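Local coordinates for protein CT_858 (PDB 3DPM) that probably acts as a serine-type endopeptidase of Chlamydia trachomatis, pairing a PDZ-like domain with a family S41 peptidase domain, at residues A[80-85]-A[187-192]; A[96-101]-A[123-128]; A[293-298]-A[335-340]; A[389-394]-A[407-412]. All coordinates share one frame; numbering follows the deposited sequence.

Interaction 1 of 4, residues A[80-85]-A[187-192]; sequences AIESAY and VPEGVG
S83 and V187 form one antiparallel hydrogen-bonded pair, with V187 N donating to S83 O at 2.7 Å and S83 N to V187 O at 3.0 Å, and the touching parts of the two chains run 162° apart. Past this bridge a carboxylate takes over from the backbone. E189 OE1 accepts E82 N at 2.8 Å from above the carboxylate plane, while E189 OE2 takes I81 N at 2.9 Å on its syn lone pair. The bend at chi2 of E189 (48°) turns the carboxylate back over its own chain, where OE2 also receives G190 N and, on its anti lone pair, V191 N. Three backbone N-H groups thus converge on one oxygen, which probably steadies its negative charge. In the antiparallel sheet of the PDZ-like domain, this is where strand 83-92 begins beside the end of strand 177-187. The I81 side chain runs at a slant to that of E189, CG1 lying 3.3 Å from E189 OE2, and its CD1 methyl reaches G190. E82 OE1 and E189 OE1, 4.3 Å apart and of like charge, share one bridging water; E82 OE2 bonds Y186 OH. At the far end G192 O accepts W426 NE1 of the second subunit.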
loop_
_atom_site.group_PDB
_atom_site.type_symbol
_atom_site.label_atom_id
_atom_site.label_comp_id
_atom_site.label_asym_id
_atom_site.label_seq_id
_atom_site.Cartn_x
_atom_site.Cartn_y
_atom_site.Cartn_z
ATOM N N ALA A 80 -18.395 2.367 -0.885
ATOM C CA ALA A 80 -19.780 2.782 -0.740
ATOM C C ALA A 80 -19.889 3.475 0.607
ATOM O O ALA A 80 -19.261 3.041 1.569
ATOM C CB ALA A 80 -20.705 1.563 -0.800
ATOM N N ILE A 81 -20.677 4.545 0.681
ATOM C CA ILE A 81 -20.798 5.287 1.923
ATOM C C ILE A 81 -22.139 5.206 2.628
ATOM O O ILE A 81 -22.269 5.667 3.754
ATOM C CB ILE A 81 -20.452 6.775 1.712
ATOM C CG1 ILE A 81 -21.512 7.440 0.827
ATOM C CG2 ILE A 81 -19.059 6.897 1.092
ATOM C CD1 ILE A 81 -21.329 8.940 0.699
ATOM N N GLU A 82 -23.138 4.632 1.977
ATOM C CA GLU A 82 -24.444 4.501 2.603
ATOM C C GLU A 82 -24.268 3.788 3.947
ATOM O O GLU A 82 -23.456 2.864 4.074
ATOM C CB GLU A 82 -25.384 3.701 1.695
ATOM C CG GLU A 82 -26.740 3.405 2.307
ATOM C CD GLU A 82 -27.723 2.786 1.314
ATOM O OE1 GLU A 82 -27.331 1.865 0.566
ATOM O OE2 GLU A 82 -28.894 3.211 1.286
ATOM N N SER A 83 -25.016 4.229 4.951
ATOM C CA SER A 83 -24.944 3.609 6.269
ATOM C C SER A 83 -26.070 4.095 7.179
ATOM O O SER A 83 -26.624 5.182 6.990
ATOM C CB SER A 83 -23.589 3.894 6.930
ATOM O OG SER A 83 -23.556 5.192 7.501
ATOM N N ALA A 84 -26.403 3.269 8.160
ATOM C CA ALA A 84 -27.453 3.575 9.122
ATOM C C ALA A 84 -26.943 3.180 10.499
ATOM O O ALA A 84 -26.208 2.208 10.651
ATOM C CB ALA A 84 -28.728 2.805 8.786
ATOM N N TYR A 85 -27.370 3.922 11.505
ATOM C CA TYR A 85 -26.914 3.690 12.859
ATOM C C TYR A 85 -27.996 4.061 13.872
ATOM O O TYR A 85 -28.812 4.945 13.621
ATOM C CB TYR A 85 -25.653 4.546 13.060
ATOM C CG TYR A 85 -25.138 4.661 14.470
ATOM C CD1 TYR A 85 -24.423 3.617 15.066
ATOM C CD2 TYR A 85 -25.361 5.821 15.218
ATOM C CE1 TYR A 85 -23.939 3.727 16.378
ATOM C CE2 TYR A 85 -24.888 5.942 16.527
ATOM C CZ TYR A 85 -24.178 4.894 17.100
ATOM O OH TYR A 85 -23.713 5.010 18.393
ATOM N N VAL A 187 -27.230 7.775 6.418
ATOM C CA VAL A 187 -26.381 8.490 5.474
ATOM C C VAL A 187 -26.675 7.854 4.117
ATOM O O VAL A 187 -26.362 6.686 3.892
ATOM C CB VAL A 187 -24.876 8.316 5.760
ATOM C CG1 VAL A 187 -24.073 9.045 4.688
ATOM C CG2 VAL A 187 -24.529 8.844 7.148
ATOM N N PRO A 188 -27.289 8.615 3.195
ATOM C CA PRO A 188 -27.610 8.083 1.868
ATOM C C PRO A 188 -26.373 7.765 1.029
ATOM O O PRO A 188 -25.257 8.209 1.335
ATOM C CB PRO A 188 -28.467 9.185 1.261
ATOM C CG PRO A 188 -27.877 10.410 1.842
ATOM C CD PRO A 188 -27.643 10.044 3.285
ATOM N N GLU A 189 -26.569 6.987 -0.027
ATOM C CA GLU A 189 -25.449 6.617 -0.874
ATOM C C GLU A 189 -25.019 7.790 -1.742
ATOM O O GLU A 189 -25.849 8.548 -2.224
ATOM C CB GLU A 189 -25.808 5.414 -1.745
ATOM C CG GLU A 189 -24.583 4.778 -2.405
ATOM C CD GLU A 189 -23.435 4.539 -1.416
ATOM O OE1 GLU A 189 -23.550 3.630 -0.570
ATOM O OE2 GLU A 189 -22.420 5.267 -1.479
ATOM N N GLY A 190 -23.710 7.948 -1.908
ATOM C CA GLY A 190 -23.186 9.034 -2.718
ATOM C C GLY A 190 -22.585 8.522 -4.015
ATOM O O GLY A 190 -22.391 9.285 -4.952
ATOM N N VAL A 191 -22.280 7.227 -4.062
ATOM C CA VAL A 191 -21.701 6.596 -5.249
ATOM C C VAL A 191 -22.838 6.023 -6.089
ATOM O O VAL A 191 -23.410 4.987 -5.755
ATOM C CB VAL A 191 -20.719 5.454 -4.855
ATOM C CG1 VAL A 191 -20.263 4.701 -6.092
ATOM C CG2 VAL A 191 -19.518 6.036 -4.130
ATOM N N GLY A 192 -23.154 6.712 -7.179
ATOM C CA GLY A 192 -24.236 6.295 -8.052
ATOM C C GLY A 192 -24.283 4.831 -8.422
ATOM O O GLY A 192 -23.258 4.210 -8.710
HETATM O O HOH W 1 -25.452 1.367 -1.329
#

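Interaction 2 of 4, residues A[96-101]-A[123-128]; sequences GRFYFV and PVQDVL
V124 sets a methyl over one face of the F98 ring: CG1 stands 4.0 Å from the centroid and 9° off the ring normal, a CH-pi contact placed almost over the middle of the face. The other two partners touch the same ring differently. At its rim, near the ring plane, Q125 brings up its amide nitrogen, NE2 lying 3.3 Å from F98 CE1, with the amide and ring planes 63° apart. The L128 and F98 side chains approach each other from opposite directions, CD1 of L128 lying 3.9 Å from F98 CE2 at a slant to the ring. One aromatic side chain on a strand is therefore touched by V124, Q125 and, one turn further on, L128, each with its own geometry. The glutamine gets there because its chain folds at chi2 (78°), which brings the amide to the edge of the ring and NE2 to 3.6 Å from G96 O. G96 itself leads into the strand with a positive phi, at backbone angles that by themselves call for glycine. The strand 98-101 and helix 124-128 axes stay 12.3 Å apart, a gap spanned mainly by the phenyl ring and the helix side chains. Within the PDZ-like domain, F98 also packs on V90 and K92 of strand 83-92, and V124 on L116 of strand 115-119, so helix 124-129 sits against the curled antiparallel sheet that strand 98-103 shares with both.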
loop_
_atom_site.group_PDB
_atom_site.type_symbol
_atom_site.label_atom_id
_atom_site.label_comp_id
_atom_site.label_asym_id
_atom_site.label_seq_id
_atom_site.Cartn_x
_atom_site.Cartn_y
_atom_site.Cartn_z
ATOM N N GLY A 96 -29.708 -16.000 27.365
ATOM C CA GLY A 96 -30.269 -15.539 26.108
ATOM C C GLY A 96 -31.109 -14.272 26.094
ATOM O O GLY A 96 -32.004 -14.136 25.257
ATOM N N ARG A 97 -30.832 -13.338 26.997
ATOM C CA ARG A 97 -31.586 -12.092 27.033
ATOM C C ARG A 97 -30.698 -10.887 26.721
ATOM O O ARG A 97 -29.522 -10.854 27.093
ATOM C CB ARG A 97 -32.253 -11.931 28.399
ATOM C CG ARG A 97 -33.437 -12.866 28.603
ATOM C CD ARG A 97 -34.108 -12.629 29.941
ATOM N NE ARG A 97 -33.331 -13.180 31.046
ATOM C CZ ARG A 97 -33.667 -13.065 32.328
ATOM N NH1 ARG A 97 -34.771 -12.409 32.675
ATOM N NH2 ARG A 97 -32.916 -13.638 33.266
ATOM N N PHE A 98 -31.268 -9.898 26.038
ATOM C CA PHE A 98 -30.521 -8.696 25.659
ATOM C C PHE A 98 -30.947 -7.448 26.429
ATOM O O PHE A 98 -32.100 -7.004 26.333
ATOM C CB PHE A 98 -30.670 -8.418 24.152
ATOM C CG PHE A 98 -30.382 -9.611 23.275
ATOM C CD1 PHE A 98 -31.324 -10.629 23.129
ATOM C CD2 PHE A 98 -29.165 -9.721 22.606
ATOM C CE1 PHE A 98 -31.058 -11.740 22.333
ATOM C CE2 PHE A 98 -28.884 -10.825 21.805
ATOM C CZ PHE A 98 -29.834 -11.840 21.668
ATOM N N TYR A 99 -30.002 -6.874 27.171
ATOM C CA TYR A 99 -30.262 -5.665 27.947
ATOM C C TYR A 99 -29.392 -4.511 27.470
ATOM O O TYR A 99 -28.212 -4.697 27.160
ATOM C CB TYR A 99 -29.985 -5.890 29.440
ATOM C CG TYR A 99 -30.750 -7.029 30.074
ATOM C CD1 TYR A 99 -30.213 -8.315 30.112
ATOM C CD2 TYR A 99 -32.021 -6.823 30.618
ATOM C CE1 TYR A 99 -30.920 -9.376 30.673
ATOM C CE2 TYR A 99 -32.744 -7.879 31.182
ATOM C CZ TYR A 99 -32.185 -9.154 31.206
ATOM O OH TYR A 99 -32.875 -10.200 31.782
ATOM N N PHE A 100 -29.977 -3.321 27.398
ATOM C CA PHE A 100 -29.220 -2.147 27.002
ATOM C C PHE A 100 -28.193 -1.879 28.106
ATOM O O PHE A 100 -28.502 -2.013 29.289
ATOM C CB PHE A 100 -30.145 -0.938 26.854
ATOM C CG PHE A 100 -31.134 -1.072 25.739
ATOM C CD1 PHE A 100 -32.362 -1.692 25.951
ATOM C CD2 PHE A 100 -30.829 -0.604 24.464
ATOM C CE1 PHE A 100 -33.276 -1.842 24.906
ATOM C CE2 PHE A 100 -31.732 -0.751 23.414
ATOM C CZ PHE A 100 -32.956 -1.370 23.631
ATOM N N VAL A 101 -26.975 -1.523 27.719
ATOM C CA VAL A 101 -25.929 -1.241 28.694
ATOM C C VAL A 101 -25.374 0.140 28.409
ATOM O O VAL A 101 -24.623 0.701 29.204
ATOM C CB VAL A 101 -24.772 -2.279 28.645
ATOM C CG1 VAL A 101 -25.257 -3.621 29.195
ATOM C CG2 VAL A 101 -24.252 -2.433 27.209
ATOM N N PRO A 123 -38.765 -10.833 16.765
ATOM C CA PRO A 123 -37.923 -10.961 17.956
ATOM C C PRO A 123 -36.448 -10.750 17.609
ATOM O O PRO A 123 -36.014 -11.051 16.501
ATOM C CB PRO A 123 -38.231 -12.378 18.462
ATOM C CG PRO A 123 -38.791 -13.079 17.281
ATOM C CD PRO A 123 -39.602 -12.028 16.578
ATOM N N VAL A 124 -35.697 -10.213 18.562
ATOM C CA VAL A 124 -34.276 -9.932 18.394
ATOM C C VAL A 124 -33.514 -11.103 17.785
ATOM O O VAL A 124 -32.750 -10.929 16.837
ATOM C CB VAL A 124 -33.599 -9.607 19.755
ATOM C CG1 VAL A 124 -32.235 -8.989 19.521
ATOM C CG2 VAL A 124 -34.478 -8.696 20.577
ATOM N N GLN A 125 -33.709 -12.292 18.346
ATOM C CA GLN A 125 -33.019 -13.480 17.854
ATOM C C GLN A 125 -33.203 -13.716 16.353
ATOM O O GLN A 125 -32.236 -14.027 15.664
ATOM C CB GLN A 125 -33.469 -14.725 18.618
ATOM C CG GLN A 125 -33.180 -14.712 20.116
ATOM C CD GLN A 125 -34.162 -13.868 20.909
ATOM O OE1 GLN A 125 -35.220 -13.479 20.408
ATOM N NE2 GLN A 125 -33.824 -13.595 22.161
ATOM N N ASP A 126 -34.430 -13.576 15.847
ATOM C CA ASP A 126 -34.677 -13.784 14.421
ATOM C C ASP A 126 -34.053 -12.669 13.574
ATOM O O ASP A 126 -33.644 -12.894 12.436
ATOM C CB ASP A 126 -36.180 -13.888 14.139
ATOM C CG ASP A 126 -36.831 -15.062 14.866
ATOM O OD1 ASP A 126 -36.250 -16.170 14.870
ATOM O OD2 ASP A 126 -37.930 -14.882 15.431
ATOM N N VAL A 127 -33.970 -11.466 14.129
ATOM C CA VAL A 127 -33.354 -10.364 13.401
ATOM C C VAL A 127 -31.854 -10.655 13.263
ATOM O O VAL A 127 -31.254 -10.379 12.222
ATOM C CB VAL A 127 -33.544 -9.017 14.133
ATOM C CG1 VAL A 127 -32.801 -7.917 13.396
ATOM C CG2 VAL A 127 -35.017 -8.675 14.214
ATOM N N LEU A 128 -31.254 -11.216 14.310
ATOM C CA LEU A 128 -29.836 -11.543 14.261
ATOM C C LEU A 128 -29.572 -12.645 13.232
ATOM O O LEU A 128 -28.605 -12.581 12.474
ATOM C CB LEU A 128 -29.325 -11.981 15.643
ATOM C CG LEU A 128 -29.184 -10.887 16.715
ATOM C CD1 LEU A 128 -28.508 -11.484 17.955
ATOM C CD2 LEU A 128 -28.354 -9.718 16.185
#

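Interaction 3 of 4, residues A[293-298]-A[335-340]; sequences VGFLRI and IIDQTN
V293 starts the contact by setting CG1 against the end of I335, 3.3 Å from its CD1. G294 has only backbone to offer, and its carbonyl oxygen takes I335 N at 2.9 Å, the first rung of a parallel ladder. F295 stands on the same face as I335 and D337; with its ring carried alongside the aspartate, F295 CZ comes to 3.3 Å from D337 CB. L296 continues the ladder from both sides of its peptide, giving N-H to I335 O and receiving D337 N, and on the opposite face its CD1 packs with I336 CG2. R297, extended from CG to NE, carries its guanidinium past the strand end: NH1 forms a salt bridge with D337 OD1 (3.1 Å), and NH1 and NH2 together grip T339 O end-on, in the guanidinium plane. NE bonds S257 O. I298 closes the rungs with N donating to D337 O at 3.0 Å. This is the parallel strand pair of the beta-alpha-beta unit completed by helix 316-330 in the peptidase domain. D337 OD2 also accepts T339 N, an Asx turn, and T339 OG1 at 2.8 Å; the buried carboxylate is thus met by an arginine and two further donors, which should stabilise its charge and hold the turn after the strand.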
loop_
_atom_site.group_PDB
_atom_site.type_symbol
_atom_site.label_atom_id
_atom_site.label_comp_id
_atom_site.label_asym_id
_atom_site.label_seq_id
_atom_site.Cartn_x
_atom_site.Cartn_y
_atom_site.Cartn_z
ATOM N N VAL A 293 -4.207 -7.064 45.402
ATOM C CA VAL A 293 -4.328 -7.587 44.043
ATOM C C VAL A 293 -4.355 -6.475 43.007
ATOM O O VAL A 293 -5.080 -5.495 43.159
ATOM C CB VAL A 293 -5.621 -8.411 43.890
ATOM C CG1 VAL A 293 -5.762 -8.908 42.468
ATOM C CG2 VAL A 293 -5.606 -9.579 44.853
ATOM N N GLY A 294 -3.566 -6.634 41.951
ATOM C CA GLY A 294 -3.532 -5.629 40.902
ATOM C C GLY A 294 -4.516 -5.947 39.783
ATOM O O GLY A 294 -4.930 -7.097 39.607
ATOM N N PHE A 295 -4.900 -4.917 39.036
ATOM C CA PHE A 295 -5.820 -5.082 37.923
ATOM C C PHE A 295 -5.299 -4.288 36.739
ATOM O O PHE A 295 -5.061 -3.078 36.829
ATOM C CB PHE A 295 -7.223 -4.594 38.276
ATOM C CG PHE A 295 -8.180 -4.649 37.117
ATOM C CD1 PHE A 295 -8.945 -5.784 36.880
ATOM C CD2 PHE A 295 -8.287 -3.574 36.241
ATOM C CE1 PHE A 295 -9.807 -5.852 35.786
ATOM C CE2 PHE A 295 -9.143 -3.628 35.141
ATOM C CZ PHE A 295 -9.905 -4.772 34.914
ATOM N N LEU A 296 -5.155 -4.972 35.616
ATOM C CA LEU A 296 -4.623 -4.346 34.427
ATOM C C LEU A 296 -5.467 -4.700 33.214
ATOM O O LEU A 296 -5.905 -5.837 33.057
ATOM C CB LEU A 296 -3.174 -4.818 34.258
ATOM C CG LEU A 296 -2.327 -4.520 33.025
ATOM C CD1 LEU A 296 -2.769 -5.420 31.879
ATOM C CD2 LEU A 296 -2.430 -3.041 32.674
ATOM N N ARG A 297 -5.720 -3.719 32.363
ATOM C CA ARG A 297 -6.489 -4.001 31.170
ATOM C C ARG A 297 -5.644 -3.819 29.921
ATOM O O ARG A 297 -5.048 -2.765 29.721
ATOM C CB ARG A 297 -7.734 -3.105 31.063
ATOM C CG ARG A 297 -8.528 -3.411 29.791
ATOM C CD ARG A 297 -9.852 -2.671 29.667
ATOM N NE ARG A 297 -10.367 -2.788 28.302
ATOM C CZ ARG A 297 -10.727 -3.933 27.725
ATOM N NH1 ARG A 297 -10.650 -5.079 28.390
ATOM N NH2 ARG A 297 -11.126 -3.941 26.461
ATOM N N ILE A 298 -5.579 -4.867 29.100
ATOM C CA ILE A 298 -4.856 -4.826 27.828
ATOM C C ILE A 298 -6.003 -4.630 26.839
ATOM O O ILE A 298 -6.689 -5.583 26.487
ATOM C CB ILE A 298 -4.145 -6.173 27.502
ATOM C CG1 ILE A 298 -3.159 -6.552 28.612
ATOM C CG2 ILE A 298 -3.397 -6.059 26.179
ATOM C CD1 ILE A 298 -1.933 -5.685 28.678
ATOM N N ILE A 335 -4.713 -9.590 38.049
ATOM C CA ILE A 335 -5.845 -9.912 37.179
ATOM C C ILE A 335 -5.697 -9.085 35.908
ATOM O O ILE A 335 -5.663 -7.856 35.968
ATOM C CB ILE A 335 -7.225 -9.540 37.807
ATOM C CG1 ILE A 335 -7.743 -10.658 38.707
ATOM C CG2 ILE A 335 -8.253 -9.316 36.710
ATOM C CD1 ILE A 335 -7.121 -10.690 40.058
ATOM N N ILE A 336 -5.603 -9.762 34.766
ATOM C CA ILE A 336 -5.486 -9.077 33.479
ATOM C C ILE A 336 -6.838 -9.112 32.754
ATOM O O ILE A 336 -7.353 -10.180 32.434
ATOM C CB ILE A 336 -4.448 -9.753 32.542
ATOM C CG1 ILE A 336 -3.123 -9.981 33.269
ATOM C CG2 ILE A 336 -4.210 -8.876 31.322
ATOM C CD1 ILE A 336 -2.449 -8.718 33.723
ATOM N N ASP A 337 -7.417 -7.942 32.514
ATOM C CA ASP A 337 -8.678 -7.860 31.789
ATOM C C ASP A 337 -8.311 -7.738 30.311
ATOM O O ASP A 337 -7.858 -6.686 29.863
ATOM C CB ASP A 337 -9.479 -6.625 32.215
ATOM C CG ASP A 337 -10.741 -6.421 31.374
ATOM O OD1 ASP A 337 -11.336 -5.322 31.437
ATOM O OD2 ASP A 337 -11.148 -7.355 30.649
ATOM N N GLN A 338 -8.511 -8.813 29.556
ATOM C CA GLN A 338 -8.183 -8.792 28.138
ATOM C C GLN A 338 -9.386 -9.028 27.225
ATOM O O GLN A 338 -9.219 -9.429 26.072
ATOM C CB GLN A 338 -7.115 -9.839 27.838
ATOM C CG GLN A 338 -6.241 -9.476 26.660
ATOM C CD GLN A 338 -6.099 -10.607 25.667
ATOM O OE1 GLN A 338 -5.182 -10.609 24.853
ATOM N NE2 GLN A 338 -7.015 -11.572 25.720
ATOM N N THR A 339 -10.592 -8.781 27.730
ATOM C CA THR A 339 -11.809 -8.970 26.933
ATOM C C THR A 339 -12.002 -7.849 25.908
ATOM O O THR A 339 -11.421 -6.771 26.042
ATOM C CB THR A 339 -13.043 -8.986 27.829
ATOM O OG1 THR A 339 -13.075 -7.776 28.597
ATOM C CG2 THR A 339 -13.018 -10.197 28.763
ATOM N N ASN A 340 -12.822 -8.099 24.891
ATOM C CA ASN A 340 -13.086 -7.087 23.863
ATOM C C ASN A 340 -11.814 -6.453 23.321
ATOM O O ASN A 340 -11.687 -5.226 23.312
ATOM C CB ASN A 340 -13.983 -5.986 24.431
ATOM C CG ASN A 340 -15.372 -6.486 24.742
ATOM O OD1 ASN A 340 -15.597 -7.692 24.825
ATOM N ND2 ASN A 340 -16.313 -5.565 24.930
#

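Interaction 4 of 4, residues A[389-394]-A[407-412]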
loop_
_atom_site.group_PDB
_atom_site.type_symbol
_atom_site.label_atom_id
_atom_site.label_comp_id
_atom_site.label_asym_id
_atom_site.label_seq_id
_atom_site.Cartn_x
_atom_site.Cartn_y
_atom_site.Cartn_z
ATOM N N ASP A 389 26.435 -10.216 13.539
ATOM C CA ASP A 389 27.096 -11.358 14.169
ATOM C C ASP A 389 27.379 -11.190 15.658
ATOM O O ASP A 389 28.085 -12.006 16.249
ATOM C CB ASP A 389 28.403 -11.666 13.430
ATOM C CG ASP A 389 28.169 -12.051 11.969
ATOM O OD1 ASP A 389 27.717 -13.195 11.715
ATOM O OD2 ASP A 389 28.421 -11.202 11.078
ATOM N N THR A 390 26.819 -10.147 16.263
ATOM C CA THR A 390 27.024 -9.875 17.686
ATOM C C THR A 390 25.786 -9.182 18.257
ATOM O O THR A 390 24.959 -8.678 17.503
ATOM C CB THR A 390 28.237 -8.941 17.891
ATOM O OG1 THR A 390 27.936 -7.653 17.339
ATOM C CG2 THR A 390 29.486 -9.507 17.198
ATOM N N ASN A 391 25.652 -9.158 19.578
ATOM C CA ASN A 391 24.504 -8.499 20.199
ATOM C C ASN A 391 24.444 -7.034 19.747
ATOM O O ASN A 391 23.401 -6.557 19.299
ATOM C CB ASN A 391 24.601 -8.566 21.733
ATOM C CG ASN A 391 24.680 -10.012 22.262
ATOM O OD1 ASN A 391 23.840 -10.852 21.943
ATOM N ND2 ASN A 391 25.697 -10.294 23.073
ATOM N N VAL A 392 25.577 -6.337 19.854
ATOM C CA VAL A 392 25.668 -4.931 19.476
ATOM C C VAL A 392 25.198 -4.661 18.048
ATOM O O VAL A 392 24.426 -3.727 17.810
ATOM C CB VAL A 392 27.120 -4.403 19.624
ATOM C CG1 VAL A 392 27.203 -2.966 19.117
ATOM C CG2 VAL A 392 27.566 -4.479 21.084
ATOM N N GLU A 393 25.675 -5.465 17.100
ATOM C CA GLU A 393 25.285 -5.306 15.704
ATOM C C GLU A 393 23.798 -5.598 15.553
ATOM O O GLU A 393 23.110 -4.955 14.759
ATOM C CB GLU A 393 26.092 -6.246 14.810
ATOM C CG GLU A 393 27.491 -5.740 14.467
ATOM C CD GLU A 393 28.329 -6.771 13.720
ATOM O OE1 GLU A 393 29.426 -6.410 13.232
ATOM O OE2 GLU A 393 27.893 -7.941 13.623
ATOM N N SER A 394 23.304 -6.564 16.325
ATOM C CA SER A 394 21.894 -6.917 16.276
ATOM C C SER A 394 21.024 -5.710 16.568
ATOM O O SER A 394 20.013 -5.491 15.905
ATOM C CB SER A 394 21.577 -8.018 17.282
ATOM O OG SER A 394 22.012 -9.274 16.791
ATOM N N VAL A 407 15.797 -6.554 21.786
ATOM C CA VAL A 407 16.585 -7.039 20.657
ATOM C C VAL A 407 17.923 -7.585 21.138
ATOM O O VAL A 407 18.622 -6.960 21.939
ATOM C CB VAL A 407 16.826 -5.938 19.620
ATOM C CG1 VAL A 407 17.910 -6.368 18.649
ATOM C CG2 VAL A 407 15.531 -5.652 18.876
ATOM N N ASP A 408 18.279 -8.752 20.622
ATOM C CA ASP A 408 19.500 -9.429 21.020
ATOM C C ASP A 408 19.993 -10.274 19.849
ATOM O O ASP A 408 19.241 -10.519 18.910
ATOM C CB ASP A 408 19.167 -10.326 22.212
ATOM C CG ASP A 408 20.336 -11.148 22.664
ATOM O OD1 ASP A 408 20.108 -12.175 23.340
ATOM O OD2 ASP A 408 21.483 -10.759 22.355
ATOM N N LEU A 409 21.244 -10.727 19.911
ATOM C CA LEU A 409 21.818 -11.551 18.846
ATOM C C LEU A 409 20.929 -12.780 18.595
ATOM O O LEU A 409 20.762 -13.221 17.457
ATOM C CB LEU A 409 23.244 -11.969 19.234
ATOM C CG LEU A 409 24.224 -12.668 18.270
ATOM C CD1 LEU A 409 24.103 -14.167 18.417
ATOM C CD2 LEU A 409 23.990 -12.227 16.830
ATOM N N GLN A 410 20.358 -13.308 19.674
ATOM C CA GLN A 410 19.460 -14.457 19.623
ATOM C C GLN A 410 18.258 -14.114 18.752
ATOM O O GLN A 410 17.806 -14.930 17.949
ATOM C CB GLN A 410 18.983 -14.804 21.041
ATOM C CG GLN A 410 17.776 -15.746 21.121
ATOM C CD GLN A 410 18.152 -17.214 20.963
ATOM O OE1 GLN A 410 18.847 -17.593 20.014
ATOM N NE2 GLN A 410 17.684 -18.053 21.891
ATOM N N VAL A 411 17.742 -12.903 18.927
ATOM C CA VAL A 411 16.596 -12.434 18.158
ATOM C C VAL A 411 16.950 -12.432 16.672
ATOM O O VAL A 411 16.178 -12.922 15.829
ATOM C CB VAL A 411 16.168 -11.014 18.621
ATOM C CG1 VAL A 411 15.319 -10.335 17.575
ATOM C CG2 VAL A 411 15.367 -11.119 19.911
ATOM N N ALA A 412 18.125 -11.901 16.352
ATOM C CA ALA A 412 18.581 -11.851 14.974
ATOM C C ALA A 412 18.735 -13.271 14.406
ATOM O O ALA A 412 18.350 -13.538 13.258
ATOM C CB ALA A 412 19.900 -11.098 14.891
#
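T390 O is gripped twice by S394, from S394 N at 2.9 Å and from S394 OG at 3.1 Å, and that serine is also the residue that meets L409 and A412 across the contact. The hydroxyl approaches from above the carbonyl plane, 41° out of it, and chi1 of S394 (-77°) leans OG back beside its own N, within reach of the preceding turn. From there OG rests 3.1 Å from L409 CA and 3.4 Å from A412 CB, so a buried polar group, already bonded to T390 O, lies against the apolar flank of the second helix. L409 answers by laying CD2 across the start of the first helix, 3.6 Å from T390 N, and V407 places CG1 3.6 Å from S394 O. The N391 and D408 side chains run alongside one another, but the model is too crowded at their ends for the bond from L409 N to N391 OD1 to be more than doubtful. Backbones approach closely too, N391 CA and L409 CA being 4.3 Å apart. T390 fills the N-cap position, its OG1 accepting E393 N at 3.2 Å, while D408 occupies the N-cap of the next helix. What results is a pair of helix N termini packed against each other, the beginnings of helices 391-398 and 409-428, joined through two short strands in the S41 peptidase region.

The four contacts sort by domain. Interactions 1 and 2 belong to the PDZ-like domain, where interaction 2 is nested within the chain loop that interaction 1 closes; their centres are 26 Å apart, and both draw on one antiparallel sheet through its neighbouring strands 83-92 and 98-103. Interactions 3 and 4 lie in the S41 peptidase region, 33 Å apart between centres. The approach across domains is tightest between interactions 2 and 3, whose nearest atoms are about 9 Å apart without touching. Interaction 3 also comes toward the bound ligand LAS, about 10 Å from the Q338 side chain, whereas interaction 4 stands at the periphery, its centre 32 Å from that of the chain.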